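Local coordinates for chitin-binding type-4 domain-containing protein (Photorhabdus laumondii subsp. laumondii, PDB 6T5Z) that is a copper-dependent lytic polysaccharide monooxygenase of family AA10 that probably cleaves chitin chains oxidatively, at residues Gln33-Lys38 against Gly57-Leu62. Residues are numbered along the deposited sequence; the frame is centred on the assembly and turned at random.
Sequences QSLEAK and GHFGAL. With CU (copper (II) ion), chain E.
In the beta-sandwich core characteristic of AA10 monooxygenases, the inverse gamma turn centred on Leu35 leads into short strand 36-38, antiparallel to strand 161-172, and packs against the 3-10 turns of the long loop before strand 73-76. Phe59 and Leu62 of that loop meet the turn in a small, buried apolar contact without a hydrogen bond across it. Leu35 spreads its two methyls between them: CD2 approaches the Phe59 ring obliquely, 3.5 Å from CD2 of Phe59, while CD1 meets Leu62 CD1 tip to tip at 4.1 Å. Phe59 sets out toward the turn from its backbone, and chi1 of -60°, with CG opposite the carbonyl carbon, brings the ring edge up to Ser34, whose O lies near the ring plane, 3.5 Å from Phe59 CE2. That same oxygen accepts a weak hydrogen bond from Glu36 N, closing the gamma turn. Beyond, Leu35 pairs through its backbone with Tyr164, and the Ser34 side chain touches His1, which binds the active-site copper with His90; the contact therefore borders the catalytic centre. On the loop side, Leu62 N bonds to Phe59 O at 3.1 Å, linking the two residues that meet Leu35. The tilted imidazole of His58 presents CD2 to one face of the Phe59 ring, over its centre and 3.5 Å above its plane, while His58 ND1 binds a second copper ion at 2.1 Å.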
loop_
_atom_site.group_PDB
_atom_site.type_symbol
_atom_site.label_atom_id
_atom_site.label_comp_id
_atom_site.label_asym_id
_atom_site.label_seq_id
_atom_site.Cartn_x
_atom_site.Cartn_y
_atom_site.Cartn_z
ATOM N N GLN A 33 9.309 -1.854 -6.336
ATOM C CA GLN A 33 8.460 -1.425 -7.446
ATOM C C GLN A 33 7.695 -2.566 -8.095
ATOM O O GLN A 33 6.895 -2.310 -9.017
ATOM C CB GLN A 33 9.306 -0.729 -8.529
ATOM C CG GLN A 33 10.248 -1.651 -9.378
ATOM C CD GLN A 33 11.657 -1.809 -8.758
ATOM O OE1 GLN A 33 11.836 -1.602 -7.560
ATOM N NE2 GLN A 33 12.652 -2.158 -9.583
ATOM N N SER A 34 7.874 -3.803 -7.622
ATOM C CA SER A 34 7.514 -4.976 -8.414
ATOM C C SER A 34 6.381 -5.794 -7.806
ATOM O O SER A 34 6.211 -6.970 -8.154
ATOM C CB SER A 34 8.749 -5.849 -8.618
ATOM O OG SER A 34 9.717 -5.164 -9.398
ATOM N N LEU A 35 5.585 -5.193 -6.928
ATOM C CA LEU A 35 4.504 -5.908 -6.250
ATOM C C LEU A 35 3.248 -5.871 -7.135
ATOM O O LEU A 35 2.265 -5.164 -6.891
ATOM C CB LEU A 35 4.290 -5.312 -4.863
ATOM C CG LEU A 35 5.387 -5.746 -3.856
ATOM C CD1 LEU A 35 5.661 -4.653 -2.849
ATOM C CD2 LEU A 35 4.941 -6.999 -3.153
ATOM N N GLU A 36 3.304 -6.673 -8.196
ATOM C CA GLU A 36 2.302 -6.676 -9.258
ATOM C C GLU A 36 1.438 -7.928 -9.168
ATOM O O GLU A 36 1.958 -9.037 -9.023
ATOM C CB GLU A 36 2.973 -6.608 -10.630
ATOM C CG GLU A 36 1.997 -6.430 -11.800
ATOM C CD GLU A 36 2.697 -6.523 -13.137
ATOM O OE1 GLU A 36 3.928 -6.705 -13.142
ATOM O OE2 GLU A 36 2.028 -6.423 -14.186
ATOM N N ALA A 37 0.129 -7.751 -9.285
ATOM C CA ALA A 37 -0.823 -8.848 -9.157
ATOM C C ALA A 37 -2.107 -8.447 -9.869
ATOM O O ALA A 37 -2.232 -7.332 -10.373
ATOM C CB ALA A 37 -1.079 -9.193 -7.690
ATOM N N LYS A 38 -3.069 -9.366 -9.906
ATOM C CA LYS A 38 -4.331 -9.065 -10.581
ATOM C C LYS A 38 -5.033 -7.872 -9.935
ATOM O O LYS A 38 -4.985 -7.686 -8.715
ATOM C CB LYS A 38 -5.247 -10.287 -10.558
ATOM C CG LYS A 38 -4.756 -11.421 -11.428
ATOM C CD LYS A 38 -4.767 -11.041 -12.887
ATOM C CE LYS A 38 -4.240 -12.167 -13.759
ATOM N NZ LYS A 38 -2.777 -12.345 -13.535
ATOM N N GLY A 57 5.350 -15.238 -3.958
ATOM C CA GLY A 57 5.972 -16.027 -2.903
ATOM C C GLY A 57 7.243 -15.417 -2.338
ATOM O O GLY A 57 7.445 -15.395 -1.118
ATOM N N HIS A 58 8.125 -14.913 -3.210
ATOM C CA HIS A 58 9.402 -14.444 -2.686
ATOM C C HIS A 58 9.318 -13.045 -2.082
ATOM O O HIS A 58 10.335 -12.529 -1.607
ATOM C CB HIS A 58 10.510 -14.537 -3.752
ATOM C CG HIS A 58 10.258 -13.764 -5.017
ATOM N ND1 HIS A 58 10.911 -14.056 -6.195
ATOM C CD2 HIS A 58 9.471 -12.695 -5.282
ATOM C CE1 HIS A 58 10.527 -13.212 -7.136
ATOM N NE2 HIS A 58 9.653 -12.374 -6.607
ATOM N N PHE A 59 8.127 -12.446 -2.044
ATOM C CA PHE A 59 7.864 -11.246 -1.266
ATOM C C PHE A 59 7.092 -11.547 0.019
ATOM O O PHE A 59 6.632 -10.618 0.685
ATOM C CB PHE A 59 7.091 -10.221 -2.105
ATOM C CG PHE A 59 7.807 -9.770 -3.366
ATOM C CD1 PHE A 59 9.183 -9.639 -3.421
ATOM C CD2 PHE A 59 7.070 -9.471 -4.504
ATOM C CE1 PHE A 59 9.809 -9.205 -4.577
ATOM C CE2 PHE A 59 7.696 -9.028 -5.674
ATOM C CZ PHE A 59 9.061 -8.904 -5.714
ATOM N N GLY A 60 6.969 -12.824 0.386
ATOM C CA GLY A 60 6.157 -13.264 1.510
ATOM C C GLY A 60 6.588 -12.752 2.873
ATOM O O GLY A 60 5.777 -12.765 3.805
ATOM N N ALA A 61 7.838 -12.293 3.017
ATOM C CA ALA A 61 8.226 -11.678 4.289
ATOM C C ALA A 61 7.287 -10.540 4.670
ATOM O O ALA A 61 7.053 -10.299 5.857
ATOM C CB ALA A 61 9.666 -11.171 4.226
ATOM N N LEU A 62 6.733 -9.840 3.681
ATOM C CA LEU A 62 5.846 -8.724 3.975
ATOM C C LEU A 62 4.532 -9.163 4.608
ATOM O O LEU A 62 3.813 -8.319 5.149
ATOM C CB LEU A 62 5.540 -7.930 2.701
ATOM C CG LEU A 62 6.743 -7.289 2.013
ATOM C CD1 LEU A 62 6.295 -6.495 0.791
ATOM C CD2 LEU A 62 7.502 -6.400 2.990
HETATM CU CU CU E . 12.173 -15.768 -6.189
#